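Local coordinates for beta-xylosidase (PDB 4MLG), which probably hydrolyses 1,4-beta-xylosidic bonds, releasing xylose from the ends of xylan-derived chains, as a calcium-binding beta-propeller glycosidase of family 43, at residues Phe46-Tyr51 with Trp299-Lys304; Gly68-Thr73 with Tyr95-Pro100; Pro183-Leu188 with Asn253-Phe258; Leu202-Glu207 with Tyr234-Ser239. All blocks are in the same frame, centred on the assembly; numbering follows the deposited sequence.

Contact 1: residues Phe46-Tyr51 with Trp299-Lys304; sequences FNMKDY and WLRSLK. With SO4 (sulfate ion), chain N.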
# COMPACT_ATOMS: atom_id res chain seq x y z
N PHE A 46 8.29 19.41 0.78
CA PHE A 46 6.84 19.57 0.91
C PHE A 46 6.36 18.73 2.08
O PHE A 46 5.72 17.69 1.89
CB PHE A 46 6.14 19.14 -0.38
CG PHE A 46 6.38 20.07 -1.54
CD1 PHE A 46 5.84 21.34 -1.56
CD2 PHE A 46 7.16 19.66 -2.61
CE1 PHE A 46 6.06 22.19 -2.63
CE2 PHE A 46 7.38 20.50 -3.68
CZ PHE A 46 6.83 21.77 -3.69
N ASN A 47 6.67 19.18 3.29
CA ASN A 47 6.38 18.42 4.49
C ASN A 47 5.23 19.01 5.29
O ASN A 47 5.35 19.25 6.49
CB ASN A 47 7.63 18.33 5.37
CG ASN A 47 7.56 17.22 6.39
OD1 ASN A 47 6.93 16.19 6.16
ND2 ASN A 47 8.21 17.42 7.54
N MET A 48 4.10 19.25 4.62
CA MET A 48 2.92 19.76 5.30
C MET A 48 2.38 18.72 6.27
O MET A 48 2.58 17.52 6.08
CB MET A 48 1.84 20.16 4.29
CG MET A 48 2.30 21.20 3.28
SD MET A 48 3.28 20.51 1.95
CE MET A 48 2.00 20.06 0.79
N LYS A 49 1.71 19.17 7.32
CA LYS A 49 1.27 18.25 8.37
C LYS A 49 -0.13 18.53 8.92
O LYS A 49 -0.58 17.84 9.83
CB LYS A 49 2.29 18.24 9.52
CG LYS A 49 2.63 19.61 10.07
CD LYS A 49 3.69 19.52 11.15
CE LYS A 49 4.08 20.90 11.66
NZ LYS A 49 5.09 20.83 12.75
N ASP A 50 -0.81 19.53 8.37
CA ASP A 50 -2.15 19.86 8.85
C ASP A 50 -3.02 20.59 7.82
O ASP A 50 -2.55 20.96 6.74
CB ASP A 50 -2.09 20.67 10.15
CG ASP A 50 -1.40 22.01 9.97
OD1 ASP A 50 -0.63 22.15 9.00
OD2 ASP A 50 -1.64 22.91 10.79
N TYR A 51 -4.29 20.78 8.16
CA TYR A 51 -5.24 21.48 7.30
C TYR A 51 -5.95 22.60 8.04
O TYR A 51 -6.44 22.41 9.15
CB TYR A 51 -6.29 20.50 6.76
CG TYR A 51 -5.79 19.55 5.70
CD1 TYR A 51 -4.85 19.95 4.76
CD2 TYR A 51 -6.27 18.25 5.63
CE1 TYR A 51 -4.39 19.08 3.79
CE2 TYR A 51 -5.82 17.38 4.66
CZ TYR A 51 -4.88 17.80 3.74
OH TYR A 51 -4.44 16.92 2.78
N TRP A 299 8.62 25.93 -1.63
CA TRP A 299 7.90 25.19 -0.59
C TRP A 299 7.10 26.11 0.34
O TRP A 299 6.46 25.64 1.28
CB TRP A 299 8.86 24.32 0.21
CG TRP A 299 9.98 25.09 0.84
CD1 TRP A 299 10.05 25.51 2.14
CD2 TRP A 299 11.19 25.53 0.21
NE1 TRP A 299 11.23 26.19 2.35
CE2 TRP A 299 11.94 26.21 1.18
CE3 TRP A 299 11.70 25.40 -1.08
CZ2 TRP A 299 13.19 26.77 0.90
CZ3 TRP A 299 12.94 25.96 -1.36
CH2 TRP A 299 13.67 26.64 -0.37
N LEU A 300 7.15 27.41 0.08
CA LEU A 300 6.38 28.38 0.86
C LEU A 300 5.47 29.18 -0.07
O LEU A 300 5.91 30.11 -0.73
CB LEU A 300 7.31 29.32 1.62
CG LEU A 300 8.25 28.69 2.64
CD1 LEU A 300 9.09 29.76 3.33
CD2 LEU A 300 7.47 27.89 3.67
N ARG A 301 4.20 28.80 -0.12
CA ARG A 301 3.27 29.36 -1.08
C ARG A 301 2.13 30.12 -0.42
O ARG A 301 1.65 29.74 0.65
CB ARG A 301 2.71 28.24 -1.96
CG ARG A 301 3.78 27.48 -2.73
CD ARG A 301 3.31 26.10 -3.17
NE ARG A 301 3.20 25.17 -2.05
CZ ARG A 301 2.86 23.89 -2.17
NH1 ARG A 301 2.60 23.38 -3.36
NH2 ARG A 301 2.79 23.12 -1.09
N SER A 302 1.71 31.21 -1.05
CA SER A 302 0.62 32.03 -0.53
C SER A 302 -0.55 32.00 -1.52
O SER A 302 -0.37 32.30 -2.70
CB SER A 302 1.08 33.47 -0.31
OG SER A 302 2.23 33.51 0.51
N LEU A 303 -1.73 31.64 -1.03
CA LEU A 303 -2.89 31.52 -1.91
C LEU A 303 -3.44 32.88 -2.35
O LEU A 303 -3.36 33.86 -1.62
CB LEU A 303 -3.98 30.64 -1.30
CG LEU A 303 -4.41 30.78 0.16
CD1 LEU A 303 -5.04 32.12 0.46
CD2 LEU A 303 -5.39 29.66 0.51
N LYS A 304 -4.01 32.91 -3.55
CA LYS A 304 -4.53 34.14 -4.12
C LYS A 304 -5.69 33.84 -5.07
O LYS A 304 -5.84 32.72 -5.54
CB LYS A 304 -3.41 34.88 -4.86
CG LYS A 304 -2.73 34.06 -5.94
CD LYS A 304 -1.49 34.76 -6.48
CE LYS A 304 -1.83 36.13 -7.04
NZ LYS A 304 -0.63 36.83 -7.57
S SO4 N . 1.46 19.28 -4.41
O1 SO4 N . 1.42 20.15 -3.24
O2 SO4 N . 0.56 19.80 -5.44
O3 SO4 N . 2.82 19.22 -4.93
O4 SO4 N . 1.01 17.94 -4.03
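Arg301 NH1 is approached by several groups at once: Phe46 CE1 lies 3.7 Å from it, a sulfate accepts a hydrogen bond from it, and Asp15 adds a long, weak ion pair. The bond from Arg301 NH1 to sulfate O1 is 3.4 Å long, nearly straight (168°) but weak, and the ion probably came from the crystallisation liquor. The strongest polar partner of the arginine is Asp32, whose OD2 forms a salt bridge with NE. The phenyl group does not stack flat: its plane is turned 49° from the guanidinium, with Phe46 CE1 above the centre of that group. Met48, its chain bent at chi2 and chi3, brings CE to 3.7 Å from Arg301 NH2, close to the guanidinium plane. Trp299 comes nearest through its CA, 4.1 Å from Phe46 CE1. An alanine in place of Arg301 would probably strip Asp32 of its ionic mate and leave Phe46 CE1 and Met48 CE without the group they pack against. Two distant parts of the chain thus bring an aromatic ring and a thioether against one buried arginine; the Arg301 side chain lies about 10 Å from the bound calcium, consistent with the central cavity that houses the active site in family 43 beta-propellers.

Contact 2: residues Gly68-Thr73 with Tyr95-Pro100; sequences GVVLRT and YYMYFP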
# COMPACT_ATOMS: atom_id res chain seq x y z
N GLY A 68 -9.27 27.73 11.74
CA GLY A 68 -8.24 27.01 12.46
C GLY A 68 -7.96 25.63 11.90
O GLY A 68 -8.46 25.27 10.83
N VAL A 69 -7.15 24.86 12.62
CA VAL A 69 -6.81 23.51 12.21
C VAL A 69 -8.00 22.56 12.35
O VAL A 69 -8.67 22.54 13.39
CB VAL A 69 -5.62 22.96 13.03
CG1 VAL A 69 -5.31 21.52 12.65
CG2 VAL A 69 -4.40 23.84 12.84
N VAL A 70 -8.26 21.79 11.30
CA VAL A 70 -9.37 20.84 11.31
C VAL A 70 -8.88 19.40 11.19
O VAL A 70 -9.65 18.46 11.36
CB VAL A 70 -10.35 21.12 10.15
CG1 VAL A 70 -11.05 22.45 10.36
CG2 VAL A 70 -9.61 21.09 8.82
N LEU A 71 -7.59 19.25 10.89
CA LEU A 71 -6.99 17.94 10.73
C LEU A 71 -5.47 18.04 10.78
O LEU A 71 -4.88 18.95 10.19
CB LEU A 71 -7.42 17.31 9.40
CG LEU A 71 -7.03 15.84 9.16
CD1 LEU A 71 -7.79 14.92 10.10
CD2 LEU A 71 -7.27 15.45 7.71
N ARG A 72 -4.83 17.11 11.48
CA ARG A 72 -3.37 17.02 11.50
C ARG A 72 -2.93 15.56 11.44
O ARG A 72 -3.69 14.66 11.78
CB ARG A 72 -2.79 17.72 12.73
CG ARG A 72 -3.11 17.04 14.05
CD ARG A 72 -2.55 17.82 15.23
NE ARG A 72 -3.15 19.15 15.35
CZ ARG A 72 -4.22 19.43 16.08
NH1 ARG A 72 -4.82 18.47 16.77
NH2 ARG A 72 -4.70 20.67 16.13
N THR A 73 -1.68 15.34 11.03
CA THR A 73 -1.15 13.99 10.85
C THR A 73 -1.20 13.14 12.12
O THR A 73 -1.34 11.92 12.05
CB THR A 73 0.29 14.02 10.32
OG1 THR A 73 1.13 14.75 11.22
CG2 THR A 73 0.34 14.68 8.95
N TYR A 95 -19.99 16.26 5.26
CA TYR A 95 -18.89 16.72 4.43
C TYR A 95 -17.72 15.74 4.47
O TYR A 95 -17.18 15.46 5.54
CB TYR A 95 -18.43 18.12 4.87
CG TYR A 95 -19.49 19.19 4.69
CD1 TYR A 95 -19.46 20.03 3.58
CD2 TYR A 95 -20.50 19.37 5.62
CE1 TYR A 95 -20.42 21.02 3.41
CE2 TYR A 95 -21.46 20.35 5.46
CZ TYR A 95 -21.42 21.17 4.36
OH TYR A 95 -22.37 22.15 4.20
N TYR A 96 -17.34 15.23 3.31
CA TYR A 96 -16.28 14.24 3.21
C TYR A 96 -14.99 14.86 2.69
O TYR A 96 -14.92 15.30 1.54
CB TYR A 96 -16.70 13.09 2.30
CG TYR A 96 -17.89 12.30 2.82
CD1 TYR A 96 -17.71 11.18 3.61
CD2 TYR A 96 -19.19 12.69 2.51
CE1 TYR A 96 -18.79 10.46 4.09
CE2 TYR A 96 -20.27 11.97 2.99
CZ TYR A 96 -20.07 10.86 3.78
OH TYR A 96 -21.14 10.14 4.25
N MET A 97 -13.97 14.90 3.54
CA MET A 97 -12.66 15.42 3.13
C MET A 97 -11.76 14.29 2.64
O MET A 97 -11.55 13.30 3.35
CB MET A 97 -11.99 16.15 4.29
CG MET A 97 -10.55 16.56 3.99
SD MET A 97 -9.77 17.44 5.36
CE MET A 97 -10.79 18.90 5.46
N TYR A 98 -11.24 14.43 1.43
CA TYR A 98 -10.36 13.43 0.86
C TYR A 98 -8.92 13.94 0.81
O TYR A 98 -8.59 14.84 0.04
CB TYR A 98 -10.83 13.02 -0.53
CG TYR A 98 -12.16 12.30 -0.53
CD1 TYR A 98 -12.22 10.91 -0.56
CD2 TYR A 98 -13.36 13.01 -0.48
CE1 TYR A 98 -13.43 10.25 -0.55
CE2 TYR A 98 -14.57 12.35 -0.48
CZ TYR A 98 -14.61 10.97 -0.51
OH TYR A 98 -15.81 10.32 -0.50
N PHE A 99 -8.07 13.36 1.66
CA PHE A 99 -6.69 13.81 1.78
C PHE A 99 -5.70 12.75 1.32
O PHE A 99 -5.89 11.56 1.58
CB PHE A 99 -6.39 14.21 3.23
CG PHE A 99 -6.61 13.10 4.22
CD1 PHE A 99 -5.58 12.25 4.57
CD2 PHE A 99 -7.85 12.93 4.82
CE1 PHE A 99 -5.78 11.23 5.48
CE2 PHE A 99 -8.05 11.91 5.74
CZ PHE A 99 -7.01 11.06 6.07
N PRO A 100 -4.64 13.18 0.62
CA PRO A 100 -3.54 12.30 0.25
C PRO A 100 -2.50 12.26 1.37
O PRO A 100 -2.26 13.28 2.02
CB PRO A 100 -2.96 12.98 -0.99
CG PRO A 100 -3.22 14.43 -0.76
CD PRO A 100 -4.50 14.53 0.04
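One face of the Phe99 ring is covered by Leu71, whose CD2 sits 4.3 Å from the ring centroid and 25° off the normal, a CH-pi contact between adjacent blades of the beta-propeller. Leu83, Ala113 and Tyr51 are among the residues that also touch this phenylalanine. The principle illustrated is that strands of different blades can adhere without sharing a sheet, for these two segments meet through side chains alone: strand 64-72, at the border of one sheet, lies across strand 94-102 of the next, with 10.8 Å between the axes of the short segments and 65° between their directions. No hydrogen bond joins the two segments, and the side chains that touch are apolar. Leu71 does the most. Its CG stands anti to the backbone N (chi1 -172°), which carries the branched end straight across the interface, where CD2 serves two partners at once, lying 3.9 Å from Phe99 CD2 and 4.0 Å from Met97 SD. The Leu71 and Phe99 side chains cross at about a right angle, whereas Leu71 and Met97 slide past each other in opposite directions. Met97 runs extended through its first two torsions and bends only at the thioether, so its sulfur reaches Leu71 and its methyl turns off toward Val70. Val88 of strand 81-91 also touches Met97, and Val53 backs Val70 from within its own sheet. All four residues of the contact are buried. At its far end the interface closes with two methyl groups, Val70 CG2 and Met97 CE, 4.2 Å apart.

Contact 3: residues Pro183-Leu188 with Asn253-Phe258; sequences PKVVRL and NPYGPF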
# COMPACT_ATOMS: atom_id res chain seq x y z
N PRO A 183 -4.41 11.12 -16.00
CA PRO A 183 -4.98 11.21 -14.65
C PRO A 183 -6.04 10.13 -14.48
O PRO A 183 -6.54 9.61 -15.47
CB PRO A 183 -5.62 12.61 -14.64
CG PRO A 183 -5.88 12.92 -16.07
CD PRO A 183 -4.75 12.29 -16.82
N LYS A 184 -6.38 9.80 -13.24
CA LYS A 184 -7.31 8.71 -12.99
C LYS A 184 -8.68 9.22 -12.56
O LYS A 184 -8.80 10.25 -11.91
CB LYS A 184 -6.75 7.75 -11.94
CG LYS A 184 -5.49 7.04 -12.37
CD LYS A 184 -5.75 6.15 -13.58
CE LYS A 184 -4.49 5.45 -14.05
NZ LYS A 184 -4.75 4.57 -15.21
N VAL A 185 -9.72 8.47 -12.93
CA VAL A 185 -11.09 8.78 -12.54
C VAL A 185 -11.75 7.54 -11.95
O VAL A 185 -11.59 6.43 -12.46
CB VAL A 185 -11.91 9.30 -13.74
CG1 VAL A 185 -11.77 8.37 -14.94
CG2 VAL A 185 -13.37 9.48 -13.36
N VAL A 186 -12.48 7.72 -10.85
CA VAL A 186 -13.17 6.61 -10.21
C VAL A 186 -14.46 7.09 -9.54
O VAL A 186 -14.50 8.17 -8.94
CB VAL A 186 -12.26 5.87 -9.20
CG1 VAL A 186 -11.81 6.81 -8.09
CG2 VAL A 186 -12.97 4.65 -8.63
N ARG A 187 -15.52 6.30 -9.68
CA ARG A 187 -16.80 6.64 -9.06
C ARG A 187 -16.83 6.16 -7.61
O ARG A 187 -16.46 5.03 -7.31
CB ARG A 187 -17.96 6.03 -9.85
CG ARG A 187 -19.34 6.37 -9.29
CD ARG A 187 -20.46 5.81 -10.16
NE ARG A 187 -20.42 4.35 -10.25
CZ ARG A 187 -21.06 3.54 -9.41
NH1 ARG A 187 -21.78 4.03 -8.41
NH2 ARG A 187 -20.97 2.22 -9.57
N LEU A 188 -17.26 7.04 -6.71
CA LEU A 188 -17.38 6.70 -5.30
C LEU A 188 -18.77 6.13 -5.01
O LEU A 188 -19.76 6.57 -5.59
CB LEU A 188 -17.13 7.94 -4.43
CG LEU A 188 -15.73 8.53 -4.46
CD1 LEU A 188 -15.71 9.89 -3.79
CD2 LEU A 188 -14.74 7.58 -3.78
N ASN A 253 -18.84 14.23 -20.71
CA ASN A 253 -19.18 13.33 -19.62
C ASN A 253 -17.98 13.10 -18.69
O ASN A 253 -16.83 13.24 -19.12
CB ASN A 253 -19.71 12.00 -20.17
CG ASN A 253 -18.62 11.14 -20.78
OD1 ASN A 253 -18.09 10.24 -20.13
ND2 ASN A 253 -18.29 11.41 -22.03
N PRO A 254 -18.24 12.76 -17.42
CA PRO A 254 -17.17 12.60 -16.42
C PRO A 254 -16.13 11.53 -16.77
O PRO A 254 -15.03 11.58 -16.23
CB PRO A 254 -17.94 12.20 -15.15
CG PRO A 254 -19.28 11.75 -15.62
CD PRO A 254 -19.57 12.59 -16.81
N TYR A 255 -16.48 10.60 -17.64
CA TYR A 255 -15.56 9.54 -18.04
C TYR A 255 -14.88 9.85 -19.37
O TYR A 255 -13.65 9.81 -19.47
CB TYR A 255 -16.28 8.20 -18.15
CG TYR A 255 -16.70 7.60 -16.83
CD1 TYR A 255 -15.78 6.95 -16.01
CD2 TYR A 255 -18.02 7.66 -16.40
CE1 TYR A 255 -16.16 6.39 -14.81
CE2 TYR A 255 -18.41 7.10 -15.20
CZ TYR A 255 -17.48 6.47 -14.41
OH TYR A 255 -17.87 5.92 -13.21
N GLY A 256 -15.70 10.14 -20.38
CA GLY A 256 -15.24 10.31 -21.75
C GLY A 256 -14.02 11.19 -21.92
O GLY A 256 -13.80 12.11 -21.13
N PRO A 257 -13.22 10.90 -22.96
CA PRO A 257 -11.95 11.59 -23.23
C PRO A 257 -12.11 13.11 -23.28
O PRO A 257 -13.11 13.61 -23.79
CB PRO A 257 -11.55 11.06 -24.61
CG PRO A 257 -12.17 9.72 -24.67
CD PRO A 257 -13.48 9.85 -23.95
N PHE A 258 -11.13 13.82 -22.73
CA PHE A 258 -11.14 15.28 -22.74
C PHE A 258 -10.14 15.82 -23.75
O PHE A 258 -8.98 15.42 -23.76
CB PHE A 258 -10.86 15.83 -21.35
CG PHE A 258 -12.06 15.85 -20.45
CD1 PHE A 258 -12.69 17.05 -20.14
CD2 PHE A 258 -12.57 14.68 -19.92
CE1 PHE A 258 -13.80 17.07 -19.32
CE2 PHE A 258 -13.68 14.69 -19.10
CZ PHE A 258 -14.30 15.89 -18.80
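Tyr255 reaches across to strand 184-188 with its ring running obliquely past Arg187, the ring and guanidinium planes 66° apart. The tyrosine OH meets the root of the arginine, 3.4 Å from Arg187 CB, and lies farther off near the plane of the guanidinium, at its edge, without a hydrogen bond between them. Instead, that hydroxyl is hydrogen-bonded to OE2 of Glu197. With CG anti to the backbone N (chi1 -178°), Arg187 extends past the tyrosine, CB and CD beside the hydroxyl, before it bends at chi3; a long, weak ion pair links its NH1 to Glu146. Val185 turns CG2 toward the loop, 4.4 Å from Tyr255 CD1, where it meets the ring obliquely, and 3.9 Å from Pro254 O. The same carbonyl oxygen is bonded to the hydroxyl of Tyr150, and the ring of Tyr148 meets that of Tyr255 at about 90°. The loop itself is shaped by Asn253, whose OD1 accepts from Tyr255 N at 3.0 Å, the donor standing well above the carbonyl plane. Here an Asx turn, in the connection between strands 246-251 and 258-265, presents an aromatic side chain to the neighbouring blade of a beta-propeller.

Contact 4: residues Leu202-Glu207 with Tyr234-Ser239; sequences LMILDE and YYFSYS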
# COMPACT_ATOMS: atom_id res chain seq x y z
N LEU A 202 -8.37 8.82 -17.47
CA LEU A 202 -9.12 9.94 -18.02
C LEU A 202 -8.33 10.47 -19.19
O LEU A 202 -7.46 11.32 -19.03
CB LEU A 202 -9.32 11.04 -16.98
CG LEU A 202 -10.22 12.19 -17.45
CD1 LEU A 202 -11.68 11.76 -17.44
CD2 LEU A 202 -10.01 13.44 -16.62
N MET A 203 -8.62 9.95 -20.38
CA MET A 203 -7.84 10.26 -21.57
C MET A 203 -7.88 11.75 -21.92
O MET A 203 -8.95 12.32 -22.11
CB MET A 203 -8.31 9.43 -22.76
CG MET A 203 -8.34 7.93 -22.49
SD MET A 203 -9.00 6.98 -23.87
CE MET A 203 -7.69 7.18 -25.08
N ILE A 204 -6.70 12.36 -21.99
CA ILE A 204 -6.59 13.73 -22.48
C ILE A 204 -5.99 13.69 -23.89
O ILE A 204 -4.92 13.12 -24.10
CB ILE A 204 -5.73 14.61 -21.56
CG1 ILE A 204 -6.21 14.47 -20.11
CG2 ILE A 204 -5.78 16.06 -22.00
CD1 ILE A 204 -5.46 15.34 -19.13
N LEU A 205 -6.69 14.28 -24.85
CA LEU A 205 -6.34 14.12 -26.26
C LEU A 205 -5.86 15.40 -26.94
O LEU A 205 -5.91 16.49 -26.37
CB LEU A 205 -7.54 13.56 -27.03
CG LEU A 205 -8.17 12.28 -26.51
CD1 LEU A 205 -9.31 11.84 -27.42
CD2 LEU A 205 -7.14 11.18 -26.37
N ASP A 206 -5.40 15.24 -28.18
CA ASP A 206 -5.06 16.36 -29.06
C ASP A 206 -6.33 17.02 -29.56
O ASP A 206 -7.43 16.69 -29.13
CB ASP A 206 -4.28 15.85 -30.28
CG ASP A 206 -2.82 15.63 -29.99
OD1 ASP A 206 -2.24 16.39 -29.19
OD2 ASP A 206 -2.24 14.69 -30.59
N GLU A 207 -6.16 17.96 -30.49
CA GLU A 207 -7.29 18.49 -31.24
C GLU A 207 -7.61 17.49 -32.33
O GLU A 207 -8.67 17.54 -32.96
CB GLU A 207 -6.96 19.86 -31.84
CG GLU A 207 -6.55 20.92 -30.83
CD GLU A 207 -5.09 20.83 -30.44
OE1 GLU A 207 -4.36 20.01 -31.03
OE2 GLU A 207 -4.66 21.59 -29.54
N TYR A 234 -18.16 20.21 -19.86
CA TYR A 234 -17.22 19.84 -18.80
C TYR A 234 -15.86 20.51 -19.01
O TYR A 234 -15.40 20.68 -20.14
CB TYR A 234 -17.04 18.32 -18.73
CG TYR A 234 -18.21 17.58 -18.12
CD1 TYR A 234 -18.20 17.23 -16.78
CD2 TYR A 234 -19.32 17.24 -18.88
CE1 TYR A 234 -19.26 16.55 -16.21
CE2 TYR A 234 -20.38 16.56 -18.32
CZ TYR A 234 -20.35 16.21 -16.98
OH TYR A 234 -21.41 15.54 -16.42
N TYR A 235 -15.22 20.89 -17.91
CA TYR A 235 -13.90 21.51 -17.97
C TYR A 235 -12.93 20.82 -17.02
O TYR A 235 -13.00 21.01 -15.81
CB TYR A 235 -13.98 23.00 -17.63
CG TYR A 235 -14.68 23.84 -18.68
CD1 TYR A 235 -13.95 24.47 -19.69
CD2 TYR A 235 -16.05 24.03 -18.65
CE1 TYR A 235 -14.58 25.25 -20.64
CE2 TYR A 235 -16.69 24.81 -19.60
CZ TYR A 235 -15.95 25.41 -20.59
OH TYR A 235 -16.58 26.18 -21.54
N PHE A 236 -12.02 20.02 -17.58
CA PHE A 236 -10.99 19.38 -16.77
C PHE A 236 -9.70 20.18 -16.84
O PHE A 236 -9.00 20.17 -17.86
CB PHE A 236 -10.75 17.94 -17.23
CG PHE A 236 -9.68 17.23 -16.46
CD1 PHE A 236 -9.95 16.71 -15.20
CD2 PHE A 236 -8.40 17.09 -16.98
CE1 PHE A 236 -8.96 16.05 -14.48
CE2 PHE A 236 -7.41 16.44 -16.27
CZ PHE A 236 -7.69 15.92 -15.01
N SER A 237 -9.38 20.88 -15.76
CA SER A 237 -8.16 21.66 -15.69
C SER A 237 -7.12 20.96 -14.83
O SER A 237 -7.46 20.10 -14.01
CB SER A 237 -8.45 23.07 -15.16
OG SER A 237 -9.09 23.01 -13.89
N TYR A 238 -5.85 21.32 -15.01
CA TYR A 238 -4.75 20.62 -14.36
C TYR A 238 -3.44 21.40 -14.44
O TYR A 238 -3.35 22.41 -15.15
CB TYR A 238 -4.56 19.24 -14.98
CG TYR A 238 -4.32 19.27 -16.48
CD1 TYR A 238 -3.03 19.21 -16.99
CD2 TYR A 238 -5.38 19.35 -17.37
CE1 TYR A 238 -2.81 19.23 -18.36
CE2 TYR A 238 -5.17 19.37 -18.73
CZ TYR A 238 -3.88 19.32 -19.22
OH TYR A 238 -3.66 19.34 -20.58
N SER A 239 -2.43 20.93 -13.72
CA SER A 239 -1.10 21.53 -13.75
C SER A 239 -0.16 20.72 -14.63
O SER A 239 -0.27 19.49 -14.70
CB SER A 239 -0.53 21.64 -12.33
OG SER A 239 0.84 21.99 -12.36
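Leu202 and Phe236 approach from opposite directions, the leucine CD2 coming down on the centre of the ring, 3.5 Å from its centroid and 12° off the normal. This CH-pi contact belongs to the seam between two beta-propeller blades, where strand 200-205 faces strand 233-239 and no hydrogen bond joins the two segments. Conformation explains the fit. Both Leu202 and Phe236 carry CG anti to the backbone N, chi1 of Phe236 being 179°, which points the two side chains at each other. Ile204 is built differently: its CG1 lies beside the backbone N, and an extended chi2 lengthens that branch until CD1 reaches both aromatic residues. CD1 is 3.6 Å from Phe236 CE2, approaching obliquely, with the isoleucine and phenylalanine side chains crossing at about a right angle. Against Tyr238 the same methyl lies over a face, offset toward the rim. Tyr238 has turned its CG between the backbone N and the carbonyl carbon (chi1 57°), and its hydroxyl is hydrogen-bonded to the carbonyl O of Arg219, which helps to fix the ring beneath the isoleucine. Were Phe236 cut back to an alanine, Leu202 CD2 and Ile204 CD1 would probably lose the ring they pack on. Ser225 and Met227 of strand 223-230 also touch this phenylalanine, so it meets both that strand and the 202-207 segment. Ile204 and Tyr238 slide past each other in opposite directions, CD1 of the isoleucine 4.1 Å from CE2 of the tyrosine.

Overall arrangement
Contacts 2 and 4 are the fully buried pair and follow one scheme: the border strand of one blade meets the second strand of the next through methyl-on-ring packing. They lie on opposite sides of the chain's centre. Contacts 1 and 3 are only partly buried and mix apolar packing with charged or hydroxyl groups held by acidic residues. Shared elements tie them in pairs. Strands 50-56 and 64-72 pair where Tyr51 of contact 1 bonds to Val70 and Leu71 of contact 2, while Phe258 of contact 3 pairs with Met203 and Leu205 of contact 4. Contacts 2 and 3 touch as well, Tyr98 packing on Leu188.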